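PDB 2YWD: pyridoxal 5'-phosphate synthase subunit PdxT, which probably hydrolyses glutamine to glutamate and ammonia, which is passed to the partner subunit PdxS for the synthesis of pyridoxal 5'-phosphate. Local coordinates for residues Glu16-Leu21 with Ala28-Lys33; Ala88-Gly93 with Gln97-Val102; Glu120-Val125 with Ser130-Phe135; Leu157-Arg162 with Ser169-Glu174. One frame throughout, in Å; residues are numbered along the deposited sequence.

Overall arrangement
The four contacts illustrate how chemistry follows position in a class I glutamine amidotransferase fold. Contact 4 is fully buried and carries the histidine and glutamate of the predicted charge relay; its few links are backbone-centred and aromatic. Contact 3, a hairpin about 9 Å from it between centres, touches it through Val134, Phe131 and Phe135, with one side buried and the other lined by acidic and polar groups. Contacts 1 and 4 both reach the seven-stranded sheet and meet at Glu174, yet contact 1 is partly buried and relies on aliphatic groups, a bridging water and a distant charge pair. Contact 2, where a loop folds against the edge strand 90-91 of a smaller sheet, depends instead on charged side chains bound to carbonyl oxygens.

Contact 1 of 4, residues Glu16-Leu21 with Ala28-Lys33; sequences EHKEAL and AKEVRK
In the beta-alpha-beta unit formed by strand 5-8, helix 14-22 and strand 29-31, Lys18 and Leu21 of the helix settle on Ala28 and Glu30, where the chain enters strand 29-31. The methyl of Ala28 is the apolar meeting point. Its CB lies 3.6 Å from Leu21 CD1, the one branch touching it, while Lys18 CG approaches from the preceding helical turn at 4.0 Å from the same Ala28 CB. Beyond CG the lysine runs across Glu30 at about a right angle. Bends at chi3 (72°) and chi4 (-62°) fold its end back, so that Lys18 CE, not the amine, makes the nearest approach to Glu30 OE2, at 3.3 Å.

Strand 29-31 borders the mixed seven-stranded sheet, parallel to strand 5-8. The helix packs on that sheet, Leu21 resting on Val5 and Val7 of strand 5-8 and on Ile44 of strand 42-45, while Ala28 touches Val7. On the same helix, His17 turns the other way to bond with Thr80 and His182.

The polar chemistry is looser. Lys18 NZ stands 4.4 Å from Glu30 OE2, too far for a salt bridge, although the opposite charges would probably still attract. Glu30 finds its ionic mate within its own segment, since OE1 takes a salt bridge from Arg32 NH2 and a weak bond from Arg32 NH1; NH2 meets OE1 nearly in line with its C-O bond, the oxygen a little out of the guanidinium plane. No direct hydrogen bond joins the segments; a water donates to Lys18 O at 2.7 Å and accepts from Ala28 N at 2.8 Å.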
loop_
_atom_site.group_PDB
_atom_site.type_symbol
_atom_site.label_atom_id
_atom_site.label_comp_id
_atom_site.label_asym_id
_atom_site.label_seq_id
_atom_site.Cartn_x
_atom_site.Cartn_y
_atom_site.Cartn_z
ATOM N N GLU A 16 1.707 1.401 13.156
ATOM C CA GLU A 16 3.078 1.159 12.718
ATOM C C GLU A 16 3.553 2.127 11.632
ATOM O O GLU A 16 4.728 2.499 11.600
ATOM C CB GLU A 16 3.230 -0.282 12.220
ATOM C CG GLU A 16 3.293 -1.349 13.312
ATOM C CD GLU A 16 1.996 -1.513 14.086
ATOM O OE1 GLU A 16 0.923 -1.119 13.573
ATOM O OE2 GLU A 16 2.049 -2.055 15.210
ATOM N N HIS A 17 2.656 2.523 10.730
ATOM C CA HIS A 17 3.035 3.465 9.676
ATOM C C HIS A 17 3.234 4.871 10.244
ATOM O O HIS A 17 4.127 5.604 9.810
ATOM C CB HIS A 17 1.980 3.491 8.560
ATOM C CG HIS A 17 2.154 2.404 7.539
ATOM N ND1 HIS A 17 3.193 2.393 6.632
ATOM C CD2 HIS A 17 1.412 1.303 7.272
ATOM C CE1 HIS A 17 3.083 1.333 5.850
ATOM N NE2 HIS A 17 2.010 0.655 6.217
ATOM N N LYS A 18 2.404 5.248 11.213
ATOM C CA LYS A 18 2.539 6.563 11.834
ATOM C C LYS A 18 3.902 6.643 12.519
ATOM O O LYS A 18 4.590 7.656 12.437
ATOM C CB LYS A 18 1.436 6.788 12.869
ATOM C CG LYS A 18 0.028 6.792 12.299
ATOM C CD LYS A 18 -1.011 7.095 13.379
ATOM C CE LYS A 18 -0.973 8.561 13.818
ATOM N NZ LYS A 18 0.321 8.970 14.435
ATOM N N GLU A 19 4.282 5.563 13.195
ATOM C CA GLU A 19 5.564 5.502 13.888
ATOM C C GLU A 19 6.710 5.572 12.890
ATOM O O GLU A 19 7.701 6.268 13.117
ATOM C CB GLU A 19 5.667 4.210 14.697
ATOM C CG GLU A 19 4.685 4.122 15.846
ATOM C CD GLU A 19 4.703 2.765 16.518
ATOM O OE1 GLU A 19 3.963 2.580 17.509
ATOM O OE2 GLU A 19 5.455 1.879 16.053
ATOM N N ALA A 20 6.575 4.851 11.782
ATOM C CA ALA A 20 7.608 4.851 10.757
ATOM C C ALA A 20 7.755 6.249 10.163
ATOM O O ALA A 20 8.866 6.697 9.876
ATOM C CB ALA A 20 7.264 3.845 9.660
ATOM N N LEU A 21 6.632 6.938 9.985
ATOM C CA LEU A 21 6.642 8.284 9.420
ATOM C C LEU A 21 7.293 9.314 10.340
ATOM O O LEU A 21 7.771 10.350 9.876
ATOM C CB LEU A 21 5.216 8.718 9.058
ATOM C CG LEU A 21 4.638 8.034 7.811
ATOM C CD1 LEU A 21 3.152 8.348 7.667
ATOM C CD2 LEU A 21 5.407 8.506 6.582
ATOM N N ALA A 28 1.787 11.938 11.043
ATOM C CA ALA A 28 0.723 11.413 10.200
ATOM C C ALA A 28 -0.689 11.681 10.693
ATOM O O ALA A 28 -0.986 11.568 11.879
ATOM C CB ALA A 28 0.920 9.919 10.003
ATOM N N LYS A 29 -1.558 12.033 9.754
ATOM C CA LYS A 29 -2.953 12.295 10.061
ATOM C C LYS A 29 -3.732 10.990 9.924
ATOM O O LYS A 29 -3.621 10.295 8.916
ATOM C CB LYS A 29 -3.512 13.348 9.095
ATOM C CG LYS A 29 -5.034 13.461 9.075
ATOM C CD LYS A 29 -5.609 13.732 10.455
ATOM C CE LYS A 29 -7.136 13.723 10.424
ATOM N NZ LYS A 29 -7.731 13.956 11.776
ATOM N N GLU A 30 -4.499 10.645 10.951
ATOM C CA GLU A 30 -5.301 9.431 10.900
ATOM C C GLU A 30 -6.566 9.729 10.106
ATOM O O GLU A 30 -7.359 10.589 10.482
ATOM C CB GLU A 30 -5.645 8.954 12.316
ATOM C CG GLU A 30 -4.482 8.268 13.015
ATOM C CD GLU A 30 -4.804 7.841 14.432
ATOM O OE1 GLU A 30 -5.976 7.516 14.709
ATOM O OE2 GLU A 30 -3.878 7.812 15.268
ATOM N N VAL A 31 -6.738 9.027 8.991
ATOM C CA VAL A 31 -7.897 9.230 8.134
ATOM C C VAL A 31 -9.013 8.249 8.488
ATOM O O VAL A 31 -8.853 7.035 8.355
ATOM C CB VAL A 31 -7.507 9.066 6.643
ATOM C CG1 VAL A 31 -8.720 9.271 5.748
ATOM C CG2 VAL A 31 -6.418 10.068 6.285
ATOM N N ARG A 32 -10.135 8.784 8.960
ATOM C CA ARG A 32 -11.287 7.965 9.324
ATOM C C ARG A 32 -12.557 8.456 8.641
ATOM O O ARG A 32 -13.574 7.769 8.651
ATOM C CB ARG A 32 -11.507 7.972 10.837
ATOM C CG ARG A 32 -10.453 7.231 11.630
ATOM C CD ARG A 32 -10.957 6.931 13.033
ATOM N NE ARG A 32 -9.963 6.202 13.811
ATOM C CZ ARG A 32 -8.830 6.736 14.254
ATOM N NH1 ARG A 32 -8.554 8.010 13.998
ATOM N NH2 ARG A 32 -7.974 5.996 14.949
ATOM N N LYS A 33 -12.491 9.648 8.059
ATOM C CA LYS A 33 -13.632 10.237 7.366
ATOM C C LYS A 33 -13.165 10.805 6.033
ATOM O O LYS A 33 -11.992 11.157 5.882
ATOM C CB LYS A 33 -14.246 11.351 8.216
ATOM C CG LYS A 33 -14.796 10.886 9.552
ATOM C CD LYS A 33 -15.271 12.073 10.379
ATOM C CE LYS A 33 -15.862 11.629 11.712
ATOM N NZ LYS A 33 -16.272 12.794 12.550
HETATM O O HOH W 1 3.641 10.183 12.271
#

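Contact 2 of 4, residues Ala88-Gly93 with Gln97-Val102; sequences AKEIVG and QPRLGV
Charged side chains bound to carbonyl oxygens dominate this contact, with Arg99 and Lys89 each reaching across to the backbone of the other segment. Arg99 NH2 donates to Lys89 O at 2.8 Å, the oxygen lying in the guanidinium plane, and Arg99 NE gives the same Lys89 O a second, weak bond at 3.0 Å. Two N-H groups thus grip one carbonyl. From the other end of the group, NH1 bonds back to Gln97 O and onward to Pro95 O, which fixes its rotation. In the return direction, Lys89 NZ donates to Gly101 O at 2.9 Å, almost straight down the carbonyl bond, after its chain curls at chi3 and chi4.

The ionic part is slight: Glu90 OE1 makes only a long salt bridge of 3.7 Å to Arg99 NH2, carboxylate and guanidinium planes 66° apart. Replacing Arg99 with a leucine would probably leave Lys89 O without its two donors and Glu90 without this countercharge.

Van der Waals packing comes from the Ile91 methyl: CD1 lies 3.5 Å from the Arg99 CD methylene and 3.5 Å from the Gln97 amide nitrogen NE2. Gly101 CA also makes a CA-H...O contact with Ala88 O at 3.2 Å. Ile91 N lies over one face of the guanidinium, buried and with no modelled partner.

Strand 90-91 borders strand 103-108, and the loop 97-102 folds back along 88-91 before entering strand 103-108. Ile91 and Gln97 rest on Ile85 of helix 82-87, while Gln97 bonds to Arg109 and to Ser50 at the start of helix 50-59, both predicted to bind glutamine.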
loop_
_atom_site.group_PDB
_atom_site.type_symbol
_atom_site.label_atom_id
_atom_site.label_comp_id
_atom_site.label_asym_id
_atom_site.label_seq_id
_atom_site.Cartn_x
_atom_site.Cartn_y
_atom_site.Cartn_z
ATOM N N ALA A 88 -5.540 -3.061 -5.874
ATOM C CA ALA A 88 -5.665 -3.938 -7.040
ATOM C C ALA A 88 -6.997 -3.904 -7.780
ATOM O O ALA A 88 -8.069 -3.961 -7.177
ATOM C CB ALA A 88 -5.347 -5.373 -6.636
ATOM N N LYS A 89 -6.916 -3.826 -9.102
ATOM C CA LYS A 89 -8.109 -3.809 -9.935
ATOM C C LYS A 89 -8.816 -5.157 -9.839
ATOM O O LYS A 89 -10.046 -5.228 -9.886
ATOM C CB LYS A 89 -7.737 -3.519 -11.393
ATOM C CG LYS A 89 -8.937 -3.494 -12.331
ATOM C CD LYS A 89 -8.611 -2.797 -13.637
ATOM C CE LYS A 89 -8.313 -1.321 -13.411
ATOM N NZ LYS A 89 -9.482 -0.579 -12.858
ATOM N N GLU A 90 -8.034 -6.225 -9.695
ATOM C CA GLU A 90 -8.601 -7.565 -9.586
ATOM C C GLU A 90 -8.000 -8.348 -8.427
ATOM O O GLU A 90 -6.779 -8.395 -8.258
ATOM C CB GLU A 90 -8.368 -8.368 -10.874
ATOM C CG GLU A 90 -9.023 -7.813 -12.141
ATOM C CD GLU A 90 -10.538 -7.746 -12.049
ATOM O OE1 GLU A 90 -11.133 -8.557 -11.308
ATOM O OE2 GLU A 90 -11.136 -6.887 -12.735
ATOM N N ILE A 91 -8.868 -8.957 -7.630
ATOM C CA ILE A 91 -8.439 -9.785 -6.513
ATOM C C ILE A 91 -8.865 -11.193 -6.897
ATOM O O ILE A 91 -10.059 -11.483 -6.994
ATOM C CB ILE A 91 -9.129 -9.378 -5.199
ATOM C CG1 ILE A 91 -8.746 -7.938 -4.840
ATOM C CG2 ILE A 91 -8.720 -10.332 -4.079
ATOM C CD1 ILE A 91 -9.432 -7.413 -3.589
ATOM N N VAL A 92 -7.884 -12.058 -7.134
ATOM C CA VAL A 92 -8.151 -13.435 -7.539
ATOM C C VAL A 92 -9.083 -14.181 -6.586
ATOM O O VAL A 92 -8.796 -14.307 -5.394
ATOM C CB VAL A 92 -6.834 -14.232 -7.664
ATOM C CG1 VAL A 92 -7.123 -15.640 -8.185
ATOM C CG2 VAL A 92 -5.873 -13.502 -8.588
ATOM N N GLY A 93 -10.200 -14.670 -7.119
ATOM C CA GLY A 93 -11.148 -15.415 -6.308
ATOM C C GLY A 93 -12.187 -14.594 -5.561
ATOM O O GLY A 93 -13.130 -15.158 -5.002
ATOM N N GLN A 97 -15.026 -8.157 -4.052
ATOM C CA GLN A 97 -14.506 -7.585 -2.814
ATOM C C GLN A 97 -14.358 -6.070 -2.943
ATOM O O GLN A 97 -13.739 -5.573 -3.887
ATOM C CB GLN A 97 -13.149 -8.194 -2.453
ATOM C CG GLN A 97 -12.600 -7.687 -1.116
ATOM C CD GLN A 97 -11.381 -8.458 -0.647
ATOM O OE1 GLN A 97 -11.366 -9.688 -0.670
ATOM N NE2 GLN A 97 -10.359 -7.738 -0.202
ATOM N N PRO A 98 -14.933 -5.315 -1.993
ATOM C CA PRO A 98 -14.854 -3.850 -2.015
ATOM C C PRO A 98 -13.394 -3.409 -2.076
ATOM O O PRO A 98 -12.579 -3.853 -1.269
ATOM C CB PRO A 98 -15.518 -3.449 -0.700
ATOM C CG PRO A 98 -16.520 -4.549 -0.478
ATOM C CD PRO A 98 -15.735 -5.784 -0.847
ATOM N N ARG A 99 -13.067 -2.544 -3.033
ATOM C CA ARG A 99 -11.696 -2.069 -3.187
ATOM C C ARG A 99 -11.639 -0.853 -4.097
ATOM O O ARG A 99 -12.616 -0.545 -4.781
ATOM C CB ARG A 99 -10.833 -3.179 -3.783
ATOM C CG ARG A 99 -11.298 -3.629 -5.161
ATOM C CD ARG A 99 -10.480 -4.812 -5.647
ATOM N NE ARG A 99 -10.858 -5.250 -6.988
ATOM C CZ ARG A 99 -11.940 -5.968 -7.271
ATOM N NH1 ARG A 99 -12.768 -6.341 -6.303
ATOM N NH2 ARG A 99 -12.188 -6.325 -8.527
ATOM N N LEU A 100 -10.496 -0.167 -4.100
ATOM C CA LEU A 100 -10.309 1.009 -4.948
ATOM C C LEU A 100 -10.125 0.547 -6.393
ATOM O O LEU A 100 -10.781 1.054 -7.302
ATOM C CB LEU A 100 -9.081 1.816 -4.501
ATOM C CG LEU A 100 -8.744 3.031 -5.372
ATOM C CD1 LEU A 100 -9.931 3.994 -5.408
ATOM C CD2 LEU A 100 -7.507 3.729 -4.818
ATOM N N GLY A 101 -9.213 -0.404 -6.590
ATOM C CA GLY A 101 -8.975 -0.962 -7.910
ATOM C C GLY A 101 -8.328 -0.092 -8.971
ATOM O O GLY A 101 -8.583 -0.286 -10.159
ATOM N N VAL A 102 -7.484 0.851 -8.569
ATOM C CA VAL A 102 -6.830 1.728 -9.536
ATOM C C VAL A 102 -5.553 1.107 -10.109
ATOM O O VAL A 102 -5.166 1.395 -11.243
ATOM C CB VAL A 102 -6.486 3.102 -8.897
ATOM C CG1 VAL A 102 -5.492 2.923 -7.762
ATOM C CG2 VAL A 102 -5.930 4.045 -9.954
#

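Contact 3 of 4, residues Glu120-Val125 with Ser130-Phe135; sequences EEDLEV and SFHGVF
The His132 ring takes Asp122 OD1 at its edge, near the ring plane: ND1 donates to that oxygen at 3.4 Å in a straight but weak bond (166°), the carboxylate turned 56° from the ring. On the same side of the hairpin Glu120 CB approaches the imidazole obliquely, 3.7 Å from His132 CE1. CG lies anti to the backbone N (chi1 -173°), which brings the histidine ring over to Asp122 OD1 and Glu120 CB, though the Glu120 carboxylate stays away from it. The Phe135 ring belongs to the opposite side. Leu123 CD1 comes toward it from the other direction, 4.1 Å from Phe135 CZ, and Glu121 CB is beside Phe135 CE2, both obliquely, while Phe119, on strand 118-125, stacks with the ring.

These groups sit on a two-stranded antiparallel beta hairpin, strands 118-125 and 129-136. Hydrogen-bonded pairs Glu121-Gly133 and Leu123-Phe131 alternate with non-hydrogen-bonded ones. Each hydrogen-bonded pair is joined by both its N-H groups: Gly133 N lies 2.7 Å from Glu121 O, and Phe131 N lies 2.7 Å from Leu123 O.

The side carrying Glu120, Asp122, Glu124, Ser130 and His132 is largely exposed and polar; Val134, partly covered and near His172, is its apolar exception. The other, with Leu123, Phe131 and Phe135, is turned to the protein. There a beta carbon at Gly133 would run into Leu123 CD1. Val125 CG2 rests 3.9 Å from Phe131 CB, the two side chains pointing the same way. Phe131 continues onto Pro173, Leu123 meets Val159 and Phe171, and a backbone hydrogen bond links Val134 and His172, predicted to belong to the charge relay.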
loop_
_atom_site.group_PDB
_atom_site.type_symbol
_atom_site.label_atom_id
_atom_site.label_comp_id
_atom_site.label_asym_id
_atom_site.label_seq_id
_atom_site.Cartn_x
_atom_site.Cartn_y
_atom_site.Cartn_z
ATOM N N GLU A 120 10.930 -13.481 6.299
ATOM C CA GLU A 120 11.625 -12.234 6.010
ATOM C C GLU A 120 12.691 -12.459 4.944
ATOM O O GLU A 120 13.358 -13.495 4.934
ATOM C CB GLU A 120 12.267 -11.673 7.281
ATOM C CG GLU A 120 11.300 -11.499 8.450
ATOM C CD GLU A 120 10.987 -12.809 9.156
ATOM O OE1 GLU A 120 11.944 -13.488 9.583
ATOM O OE2 GLU A 120 9.792 -13.160 9.288
ATOM N N GLU A 121 12.850 -11.483 4.057
ATOM C CA GLU A 121 13.818 -11.584 2.973
ATOM C C GLU A 121 14.474 -10.244 2.673
ATOM O O GLU A 121 13.812 -9.206 2.690
ATOM C CB GLU A 121 13.129 -12.054 1.685
ATOM C CG GLU A 121 12.542 -13.448 1.715
ATOM C CD GLU A 121 13.604 -14.527 1.787
ATOM O OE1 GLU A 121 14.740 -14.269 1.330
ATOM O OE2 GLU A 121 13.299 -15.633 2.281
ATOM N N ASP A 122 15.771 -10.261 2.386
ATOM C CA ASP A 122 16.443 -9.022 2.021
ATOM C C ASP A 122 16.108 -8.796 0.556
ATOM O O ASP A 122 16.270 -9.694 -0.267
ATOM C CB ASP A 122 17.949 -9.138 2.224
ATOM C CG ASP A 122 18.331 -9.081 3.685
ATOM O OD1 ASP A 122 17.908 -8.116 4.366
ATOM O OD2 ASP A 122 19.045 -9.993 4.153
ATOM N N LEU A 123 15.625 -7.603 0.232
ATOM C CA LEU A 123 15.230 -7.300 -1.136
ATOM C C LEU A 123 16.044 -6.183 -1.777
ATOM O O LEU A 123 16.536 -5.282 -1.097
ATOM C CB LEU A 123 13.751 -6.904 -1.169
ATOM C CG LEU A 123 12.758 -7.776 -0.395
ATOM C CD1 LEU A 123 11.436 -7.040 -0.270
ATOM C CD2 LEU A 123 12.574 -9.114 -1.094
ATOM N N GLU A 124 16.180 -6.253 -3.095
ATOM C CA GLU A 124 16.890 -5.227 -3.839
ATOM C C GLU A 124 15.843 -4.322 -4.464
ATOM O O GLU A 124 15.090 -4.746 -5.341
ATOM C CB GLU A 124 17.767 -5.853 -4.921
ATOM C CG GLU A 124 19.094 -6.354 -4.393
ATOM C CD GLU A 124 19.857 -5.262 -3.665
ATOM O OE1 GLU A 124 20.101 -4.197 -4.277
ATOM O OE2 GLU A 124 20.205 -5.465 -2.481
ATOM N N VAL A 125 15.786 -3.080 -3.991
ATOM C CA VAL A 125 14.822 -2.108 -4.487
ATOM C C VAL A 125 15.490 -1.137 -5.451
ATOM O O VAL A 125 16.492 -0.504 -5.118
ATOM C CB VAL A 125 14.196 -1.316 -3.322
ATOM C CG1 VAL A 125 13.192 -0.309 -3.853
ATOM C CG2 VAL A 125 13.528 -2.274 -2.349
ATOM N N SER A 130 19.303 -2.139 -0.950
ATOM C CA SER A 130 18.857 -3.287 -0.165
ATOM C C SER A 130 17.867 -2.872 0.921
ATOM O O SER A 130 18.118 -1.930 1.665
ATOM C CB SER A 130 20.058 -3.982 0.477
ATOM O OG SER A 130 19.641 -5.079 1.272
ATOM N N PHE A 131 16.747 -3.583 1.009
ATOM C CA PHE A 131 15.721 -3.283 2.006
ATOM C C PHE A 131 15.212 -4.589 2.610
ATOM O O PHE A 131 14.945 -5.553 1.887
ATOM C CB PHE A 131 14.554 -2.534 1.359
ATOM C CG PHE A 131 13.603 -1.918 2.352
ATOM C CD1 PHE A 131 13.843 -0.648 2.869
ATOM C CD2 PHE A 131 12.488 -2.621 2.795
ATOM C CE1 PHE A 131 12.981 -0.082 3.818
ATOM C CE2 PHE A 131 11.619 -2.066 3.746
ATOM C CZ PHE A 131 11.870 -0.795 4.257
ATOM N N HIS A 132 15.078 -4.615 3.933
ATOM C CA HIS A 132 14.614 -5.807 4.639
ATOM C C HIS A 132 13.104 -5.979 4.498
ATOM O O HIS A 132 12.330 -5.180 5.026
ATOM C CB HIS A 132 14.983 -5.717 6.122
ATOM C CG HIS A 132 14.703 -6.971 6.889
ATOM N ND1 HIS A 132 15.332 -8.167 6.616
ATOM C CD2 HIS A 132 13.853 -7.218 7.914
ATOM C CE1 HIS A 132 14.881 -9.096 7.439
ATOM N NE2 HIS A 132 13.984 -8.547 8.237
ATOM N N GLY A 133 12.694 -7.033 3.797
ATOM C CA GLY A 133 11.279 -7.285 3.584
ATOM C C GLY A 133 10.639 -8.223 4.594
ATOM O O GLY A 133 11.070 -9.363 4.758
ATOM N N VAL A 134 9.603 -7.732 5.269
ATOM C CA VAL A 134 8.876 -8.513 6.262
ATOM C C VAL A 134 7.540 -8.939 5.663
ATOM O O VAL A 134 6.694 -8.100 5.344
ATOM C CB VAL A 134 8.634 -7.686 7.547
ATOM C CG1 VAL A 134 7.798 -8.494 8.542
ATOM C CG2 VAL A 134 9.978 -7.303 8.179
ATOM N N PHE A 135 7.366 -10.250 5.507
ATOM C CA PHE A 135 6.158 -10.828 4.921
ATOM C C PHE A 135 5.308 -11.592 5.949
ATOM O O PHE A 135 5.817 -12.439 6.685
ATOM C CB PHE A 135 6.543 -11.786 3.785
ATOM C CG PHE A 135 7.275 -11.131 2.638
ATOM C CD1 PHE A 135 6.606 -10.818 1.456
ATOM C CD2 PHE A 135 8.640 -10.857 2.729
ATOM C CE1 PHE A 135 7.287 -10.248 0.376
ATOM C CE2 PHE A 135 9.331 -10.285 1.656
ATOM C CZ PHE A 135 8.652 -9.982 0.475
HETATM O O HOH W 2 7.621 -11.881 9.109
#

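Contact 4 of 4, residues Leu157-Arg162 with Ser169-Glu174; sequences LPVLVR and SSFHPE
Val159 O, at a classic beta bulge where Val159 and Leu160 both face Ala152, is approached by three groups. Ser170 N donates to it in the carbonyl plane at 3.0 Å, Ser169 CA adds a CH contact at 3.2 Å, and Phe171 CE2 comes within 3.5 Å of the same oxygen.

Phe171 carries the apolar part. Its CG sits between the backbone N and the carbonyl carbon (chi1 58°), a turn that swings the ring back over its own segment, so that Ser169 CB lies above one face. Leu160 CB reaches the ring edge, 4.0 Å from CE2, and Val159 CG2 is 3.9 Å from the same carbon. A glycine in place of Phe171 would probably open a gap beside Val159 and Leu160.

Beyond the single bridge of Leu160 with Ser169, strand 166-169 of the central sheet gives way to the loop bearing His172 and Glu174, both predicted charge-relay residues of the glutaminase triad with Cys81. Ser169 OG donates to Phe171 O at 2.9 Å, tying that loop's start. His172 ND1 donates to Glu174 OE2 at 2.7 Å on the syn side, tilted 28° from the carboxylate plane, the oxygen near the imidazole plane; His172 also touches Cys81.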
loop_
_atom_site.group_PDB
_atom_site.type_symbol
_atom_site.label_atom_id
_atom_site.label_comp_id
_atom_site.label_asym_id
_atom_site.label_seq_id
_atom_site.Cartn_x
_atom_site.Cartn_y
_atom_site.Cartn_z
ATOM N N LEU A 157 9.698 -12.966 -8.511
ATOM C CA LEU A 157 8.346 -12.526 -8.171
ATOM C C LEU A 157 8.275 -11.070 -7.715
ATOM O O LEU A 157 8.938 -10.677 -6.759
ATOM C CB LEU A 157 7.759 -13.425 -7.075
ATOM C CG LEU A 157 6.337 -13.109 -6.603
ATOM C CD1 LEU A 157 5.336 -13.325 -7.748
ATOM C CD2 LEU A 157 5.991 -14.003 -5.415
ATOM N N PRO A 158 7.467 -10.251 -8.404
ATOM C CA PRO A 158 7.314 -8.837 -8.051
ATOM C C PRO A 158 6.719 -8.703 -6.649
ATOM O O PRO A 158 5.730 -9.367 -6.337
ATOM C CB PRO A 158 6.345 -8.318 -9.112
ATOM C CG PRO A 158 6.621 -9.196 -10.287
ATOM C CD PRO A 158 6.729 -10.559 -9.644
ATOM N N VAL A 159 7.322 -7.857 -5.813
ATOM C CA VAL A 159 6.824 -7.631 -4.456
ATOM C C VAL A 159 6.645 -6.146 -4.145
ATOM O O VAL A 159 6.038 -5.786 -3.140
ATOM C CB VAL A 159 7.743 -8.272 -3.389
ATOM C CG1 VAL A 159 7.733 -9.791 -3.556
ATOM C CG2 VAL A 159 9.153 -7.726 -3.503
ATOM N N LEU A 160 7.192 -5.290 -5.003
ATOM C CA LEU A 160 7.047 -3.838 -4.859
ATOM C C LEU A 160 6.810 -3.318 -6.268
ATOM O O LEU A 160 7.659 -3.483 -7.144
ATOM C CB LEU A 160 8.306 -3.188 -4.276
ATOM C CG LEU A 160 8.205 -1.657 -4.130
ATOM C CD1 LEU A 160 7.095 -1.315 -3.137
ATOM C CD2 LEU A 160 9.531 -1.073 -3.651
ATOM N N VAL A 161 5.650 -2.706 -6.493
ATOM C CA VAL A 161 5.324 -2.202 -7.817
ATOM C C VAL A 161 4.840 -0.763 -7.774
ATOM O O VAL A 161 4.330 -0.297 -6.756
ATOM C CB VAL A 161 4.240 -3.067 -8.490
ATOM C CG1 VAL A 161 4.704 -4.515 -8.573
ATOM C CG2 VAL A 161 2.936 -2.970 -7.709
ATOM N N ARG A 162 4.996 -0.068 -8.893
ATOM C CA ARG A 162 4.586 1.325 -8.987
ATOM C C ARG A 162 3.868 1.631 -10.296
ATOM O O ARG A 162 4.243 1.137 -11.358
ATOM C CB ARG A 162 5.807 2.239 -8.847
ATOM C CG ARG A 162 5.510 3.716 -9.084
ATOM C CD ARG A 162 6.745 4.589 -8.894
ATOM N NE ARG A 162 6.459 5.989 -9.208
ATOM C CZ ARG A 162 7.324 6.992 -9.074
ATOM N NH1 ARG A 162 8.553 6.769 -8.623
ATOM N NH2 ARG A 162 6.959 8.225 -9.398
ATOM N N SER A 169 3.157 -2.699 -2.005
ATOM C CA SER A 169 4.090 -3.743 -1.585
ATOM C C SER A 169 3.343 -4.896 -0.923
ATOM O O SER A 169 2.302 -4.696 -0.300
ATOM C CB SER A 169 5.122 -3.181 -0.598
ATOM O OG SER A 169 4.509 -2.760 0.610
ATOM N N SER A 170 3.869 -6.108 -1.062
ATOM C CA SER A 170 3.229 -7.253 -0.430
ATOM C C SER A 170 3.860 -7.461 0.947
ATOM O O SER A 170 3.384 -8.279 1.742
ATOM C CB SER A 170 3.388 -8.509 -1.291
ATOM O OG SER A 170 4.732 -8.696 -1.683
ATOM N N PHE A 171 4.926 -6.705 1.219
ATOM C CA PHE A 171 5.635 -6.771 2.497
ATOM C C PHE A 171 5.383 -5.522 3.350
ATOM O O PHE A 171 4.797 -4.547 2.881
ATOM C CB PHE A 171 7.139 -6.962 2.268
ATOM C CG PHE A 171 7.773 -5.887 1.433
ATOM C CD1 PHE A 171 8.310 -4.752 2.027
ATOM C CD2 PHE A 171 7.838 -6.015 0.046
ATOM C CE1 PHE A 171 8.905 -3.756 1.256
ATOM C CE2 PHE A 171 8.433 -5.028 -0.738
ATOM C CZ PHE A 171 8.968 -3.895 -0.130
ATOM N N HIS A 172 5.842 -5.559 4.600
ATOM C CA HIS A 172 5.626 -4.471 5.551
ATOM C C HIS A 172 6.855 -3.623 5.868
ATOM O O HIS A 172 7.603 -3.926 6.800
ATOM C CB HIS A 172 5.098 -5.049 6.866
ATOM C CG HIS A 172 3.790 -5.762 6.738
ATOM N ND1 HIS A 172 2.578 -5.127 6.904
ATOM C CD2 HIS A 172 3.503 -7.057 6.471
ATOM C CE1 HIS A 172 1.600 -6.003 6.748
ATOM N NE2 HIS A 172 2.135 -7.183 6.485
ATOM N N PRO A 173 7.074 -2.540 5.112
ATOM C CA PRO A 173 8.246 -1.709 5.404
ATOM C C PRO A 173 8.133 -1.059 6.781
ATOM O O PRO A 173 9.144 -0.742 7.412
ATOM C CB PRO A 173 8.230 -0.680 4.277
ATOM C CG PRO A 173 6.764 -0.536 3.977
ATOM C CD PRO A 173 6.292 -1.978 3.997
ATOM N N GLU A 174 6.898 -0.874 7.244
ATOM C CA GLU A 174 6.649 -0.253 8.543
ATOM C C GLU A 174 6.991 -1.192 9.697
ATOM O O GLU A 174 6.962 -0.787 10.862
ATOM C CB GLU A 174 5.185 0.197 8.665
ATOM C CG GLU A 174 4.190 -0.927 8.959
ATOM C CD GLU A 174 3.838 -1.774 7.749
ATOM O OE1 GLU A 174 4.488 -1.628 6.689
ATOM O OE2 GLU A 174 2.898 -2.593 7.861
#